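Local atomic coordinates of translation initiation factor eIF2 assembly protein (PDB entry 4ZGP), a protein that acts as an ATP-dependent folding chaperone, binding the gamma subunit of eIF2 so that it can assemble with the alpha and beta subunits. Residues P121-I127 with L143-S147. Numbering follows the deposited sequence.
Sequences PKDALWI and LLLKS. With ADP (adenosine-5'-diphosphate), chain C.
Pro121, Ala124 and Ile127 lay an apolar edge of a turn along the C-terminal part of helix 138-146, in the ATP-grasp fold of Cdc123. Backbone bonds from Ala124 N to Pro121 O and from Ile127 N to Ala124 O fold the chain every three residues and bring these side chains to one side. The compact ring of Pro121 reaches both Leu144, its CG 3.8 Å from the leucine CG, and CD2 of Leu145, behind which Pro114 of strand 112-115 continues the core. A small side chain suits Ala124, where the backbone passes close to that of Ser147; its CB lies 3.8 Å from Leu144 CD1. Branched Ile127 crosses Leu143 obliquely, and its CG2 presses to 3.5 Å from Leu143 CD2, tighter than usual for two carbons. With CG1 anti to the backbone N (chi1 -160°), Ile127 extends CD1 to the Ser147 side chain while CB lies over one face of the Trp126 indole, offset toward its rim. Trimming Ile127 to an alanine would probably cost Leu143 CD2 most of its apolar contact here and open a gap beside Ser147.

A water links the segments, 2.6 Å from Asp123 OD2 and 2.7 Å from Ser147 O. Trp126 suits this site because its indole offers an N-H: NE1 donates to the water at 2.9 Å, in the ring plane. Asp123 brings two carboxylate oxygens, OD1 bonded to Ser148 OG and OD2 to Asp149 N, tying the turn to helix 149-157.

Lys122 points away from helix 138-146, and its long chain, bent at the last torsion, lets NZ donate a hydrogen bond to O3B of ADP (3.0 Å); the packed turn thus carries a nucleotide-binding lysine. Ser147 turns its small hydroxyl back on the chain, OG donating to Leu143 O at 2.7 Å.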
ATOM      1  N   PRO A 121       6.444  -4.201   2.951  1.00 27.76           N
ATOM      2  CA  PRO A 121       7.728  -4.150   3.664  1.00 29.05           C
ATOM      3  C   PRO A 121       8.830  -3.506   2.828  1.00 29.40           C
ATOM      4  O   PRO A 121       9.907  -4.068   2.607  1.00 30.84           O
ATOM      5  CB  PRO A 121       8.019  -5.635   3.954  1.00 29.43           C
ATOM      6  CG  PRO A 121       7.364  -6.370   2.844  1.00 30.43           C
ATOM      7  CD  PRO A 121       6.090  -5.581   2.567  1.00 27.61           C
ATOM      8  N   LYS A 122       8.552  -2.300   2.359  1.00 26.66           N
ATOM      9  CA  LYS A 122       9.473  -1.574   1.495  1.00 26.70           C
ATOM     10  C   LYS A 122      10.722  -1.174   2.278  1.00 31.50           C
ATOM     11  O   LYS A 122      11.769  -0.874   1.706  1.00 29.84           O
ATOM     12  CB  LYS A 122       8.798  -0.335   0.905  1.00 33.03           C
ATOM     13  CG  LYS A 122       8.171   0.564   1.953  1.00 45.51           C
ATOM     14  CD  LYS A 122       7.711   1.902   1.377  1.00 48.62           C
ATOM     15  CE  LYS A 122       6.940   2.724   2.411  1.00 50.00           C
ATOM     16  NZ  LYS A 122       5.555   2.205   2.664  1.00 47.12           N
ATOM     17  N   ASP A 123      10.599  -1.180   3.596  1.00 34.51           N
ATOM     18  CA  ASP A 123      11.681  -0.711   4.464  1.00 39.51           C
ATOM     19  C   ASP A 123      12.687  -1.802   4.741  1.00 36.61           C
ATOM     20  O   ASP A 123      13.700  -1.571   5.401  1.00 42.69           O
ATOM     21  CB  ASP A 123      11.121  -0.218   5.787  1.00 34.82           C
ATOM     22  CG  ASP A 123      10.462  -1.336   6.581  1.00 40.53           C
ATOM     23  OD1 ASP A 123       9.469  -1.925   6.082  1.00 37.92           O
ATOM     24  OD2 ASP A 123      10.950  -1.645   7.684  1.00 39.47           O
ATOM     25  N   ALA A 124      12.399  -2.998   4.254  1.00 40.82           N
ATOM     26  CA  ALA A 124      13.130  -4.172   4.698  1.00 36.01           C
ATOM     27  C   ALA A 124      14.006  -4.746   3.598  1.00 41.34           C
ATOM     28  O   ALA A 124      14.396  -5.917   3.654  1.00 38.28           O
ATOM     29  CB  ALA A 124      12.157  -5.234   5.214  1.00 37.62           C
ATOM     30  N   LEU A 125      14.322  -3.918   2.609  1.00 39.17           N
ATOM     31  CA  LEU A 125      15.191  -4.340   1.516  1.00 37.51           C
ATOM     32  C   LEU A 125      16.580  -4.760   1.994  1.00 44.29           C
ATOM     33  O   LEU A 125      17.228  -5.596   1.364  1.00 41.55           O
ATOM     34  CB  LEU A 125      15.322  -3.226   0.482  1.00 39.82           C
ATOM     35  CG  LEU A 125      14.407  -3.436  -0.727  1.00 46.05           C
ATOM     36  CD1 LEU A 125      12.978  -3.631  -0.263  1.00 49.63           C
ATOM     37  CD2 LEU A 125      14.503  -2.279  -1.703  1.00 49.32           C
ATOM     38  N   TRP A 126      17.020  -4.181   3.111  1.00 41.26           N
ATOM     39  CA  TRP A 126      18.349  -4.440   3.667  1.00 42.62           C
ATOM     40  C   TRP A 126      18.576  -5.905   4.010  1.00 44.82           C
ATOM     41  O   TRP A 126      19.726  -6.338   4.124  1.00 46.71           O
ATOM     42  CB  TRP A 126      18.592  -3.573   4.916  1.00 40.01           C
ATOM     43  CG  TRP A 126      17.528  -3.694   5.958  1.00 37.01           C
ATOM     44  CD1 TRP A 126      16.407  -2.924   6.073  1.00 40.88           C
ATOM     45  CD2 TRP A 126      17.472  -4.648   7.031  1.00 38.41           C
ATOM     46  NE1 TRP A 126      15.652  -3.339   7.148  1.00 39.30           N
ATOM     47  CE2 TRP A 126      16.286  -4.392   7.756  1.00 39.99           C
ATOM     48  CE3 TRP A 126      18.304  -5.695   7.449  1.00 38.91           C
ATOM     49  CZ2 TRP A 126      15.917  -5.139   8.874  1.00 37.47           C
ATOM     50  CZ3 TRP A 126      17.932  -6.440   8.563  1.00 40.03           C
ATOM     51  CH2 TRP A 126      16.747  -6.160   9.257  1.00 43.45           C
ATOM     52  N   ILE A 127      17.508  -6.680   4.172  1.00 37.10           N
ATOM     53  CA  ILE A 127      17.710  -8.073   4.557  1.00 38.16           C
ATOM     54  C   ILE A 127      17.679  -9.032   3.373  1.00 43.29           C
ATOM     55  O   ILE A 127      17.970 -10.215   3.512  1.00 47.64           O
ATOM     56  CB  ILE A 127      16.675  -8.533   5.599  1.00 44.83           C
ATOM     57  CG1 ILE A 127      17.224  -9.776   6.328  1.00 55.27           C
ATOM     58  CG2 ILE A 127      15.309  -8.760   4.929  1.00 47.08           C
ATOM     59  CD1 ILE A 127      16.489 -10.211   7.551  1.00 53.06           C
ATOM     60  N   LEU A 143      10.884 -14.035   5.368  1.00 31.61           N
ATOM     61  CA  LEU A 143      12.046 -13.305   5.854  1.00 38.08           C
ATOM     62  C   LEU A 143      11.808 -11.803   5.688  1.00 37.77           C
ATOM     63  O   LEU A 143      12.043 -11.011   6.610  1.00 33.03           O
ATOM     64  CB  LEU A 143      13.302 -13.771   5.110  1.00 34.78           C
ATOM     65  CG  LEU A 143      14.681 -13.365   5.611  1.00 49.66           C
ATOM     66  CD1 LEU A 143      15.632 -14.547   5.502  1.00 50.55           C
ATOM     67  CD2 LEU A 143      15.185 -12.234   4.766  1.00 51.80           C
ATOM     68  N   LEU A 144      11.286 -11.419   4.526  1.00 32.48           N
ATOM     69  CA  LEU A 144      11.028 -10.011   4.249  1.00 30.60           C
ATOM     70  C   LEU A 144       9.959  -9.438   5.189  1.00 33.84           C
ATOM     71  O   LEU A 144      10.116  -8.343   5.738  1.00 30.00           O
ATOM     72  CB  LEU A 144      10.617  -9.837   2.784  1.00 31.61           C
ATOM     73  CG  LEU A 144      10.439  -8.432   2.208  1.00 36.53           C
ATOM     74  CD1 LEU A 144      11.723  -7.595   2.314  1.00 34.02           C
ATOM     75  CD2 LEU A 144      10.008  -8.533   0.755  1.00 31.98           C
ATOM     76  N   LEU A 145       8.880 -10.182   5.396  1.00 34.68           N
ATOM     77  CA  LEU A 145       7.822  -9.712   6.288  1.00 30.85           C
ATOM     78  C   LEU A 145       8.279  -9.618   7.736  1.00 34.27           C
ATOM     79  O   LEU A 145       7.890  -8.697   8.454  1.00 34.60           O
ATOM     80  CB  LEU A 145       6.596 -10.627   6.213  1.00 32.36           C
ATOM     81  CG  LEU A 145       5.850 -10.649   4.876  1.00 31.58           C
ATOM     82  CD1 LEU A 145       4.693 -11.636   4.957  1.00 23.74           C
ATOM     83  CD2 LEU A 145       5.346  -9.257   4.517  1.00 28.39           C
ATOM     84  N   LYS A 146       9.078 -10.587   8.171  1.00 30.81           N
ATOM     85  CA  LYS A 146       9.563 -10.609   9.550  1.00 37.56           C
ATOM     86  C   LYS A 146      10.475  -9.416   9.859  1.00 42.17           C
ATOM     87  O   LYS A 146      10.555  -8.972  11.009  1.00 41.92           O
ATOM     88  CB  LYS A 146      10.305 -11.925   9.830  1.00 40.70           C
ATOM     89  CG  LYS A 146      10.593 -12.188  11.300  1.00 47.66           C
ATOM     90  CD  LYS A 146      11.452 -13.433  11.494  1.00 52.53           C
ATOM     91  CE  LYS A 146      12.906 -13.067  11.780  1.00 60.87           C
ATOM     92  NZ  LYS A 146      13.760 -14.262  12.048  1.00 65.64           N
ATOM     93  N   SER A 147      11.147  -8.882   8.841  1.00 36.94           N
ATOM     94  CA  SER A 147      12.174  -7.861   9.082  1.00 39.31           C
ATOM     95  C   SER A 147      11.674  -6.432   8.943  1.00 37.08           C
ATOM     96  O   SER A 147      12.425  -5.478   9.165  1.00 40.15           O
ATOM     97  CB  SER A 147      13.345  -8.073   8.133  1.00 38.00           C
ATOM     98  OG  SER A 147      13.689  -9.436   8.117  1.00 38.36           O
TER
HETATM   99  PB  ADP C 301       2.881   1.361   0.433  0.69 45.51           P
HETATM  100  O1B ADP C 301       1.579   2.004  -0.022  0.69 40.65           O
HETATM  101  O2B ADP C 301       2.816   0.758   1.824  0.69 37.78           O
HETATM  102  O3B ADP C 301       4.067   2.243   0.104  0.69 37.41           O
HETATM  103  PA  ADP C 301       2.789  -0.169  -2.027  0.69 35.58           P
HETATM  104  O1A ADP C 301       2.176   1.107  -2.548  0.69 42.32           O
HETATM  105  O2A ADP C 301       2.125  -1.525  -2.198  0.69 36.30           O
HETATM  106  O3A ADP C 301       3.081   0.007  -0.447  0.69 44.21           O
HETATM  107  O5' ADP C 301       4.253  -0.268  -2.679  0.69 44.51           O
HETATM  108  C5' ADP C 301       5.443   0.054  -1.958  0.69 38.19           C
HETATM  109  C4' ADP C 301       6.538   0.077  -3.010  0.69 41.03           C
HETATM  110  O4' ADP C 301       6.859  -1.263  -3.387  0.69 37.77           O
HETATM  111  C3' ADP C 301       6.051   0.774  -4.271  0.69 38.87           C
HETATM  112  O3' ADP C 301       6.530   2.121  -4.334  0.69 41.30           O
HETATM  113  C2' ADP C 301       6.585  -0.059  -5.417  0.69 41.25           C
HETATM  114  O2' ADP C 301       7.761   0.530  -5.977  0.69 45.64           O
HETATM  115  C1' ADP C 301       6.947  -1.398  -4.810  0.69 36.94           C
HETATM  116  N9  ADP C 301       5.933  -2.383  -5.264  0.69 36.80           N
HETATM  117  C8  ADP C 301       4.682  -2.498  -4.769  0.69 36.24           C
HETATM  118  N7  ADP C 301       4.001  -3.493  -5.400  0.69 39.00           N
HETATM  119  C5  ADP C 301       4.830  -4.033  -6.322  0.69 34.50           C
HETATM  120  C6  ADP C 301       4.742  -5.126  -7.319  0.69 34.40           C
HETATM  121  N6  ADP C 301       3.590  -5.837  -7.436  0.69 32.35           N
HETATM  122  N1  ADP C 301       5.833  -5.379  -8.090  0.69 28.14           N
HETATM  123  C2  ADP C 301       6.969  -4.661  -7.942  0.69 35.16           C
HETATM  124  N3  ADP C 301       7.120  -3.655  -7.056  0.69 37.18           N
HETATM  125  C4  ADP C 301       6.102  -3.300  -6.228  0.69 39.63           C
HETATM  126  O   HOH W   1      13.047  -2.958   8.382  1.00 41.46           O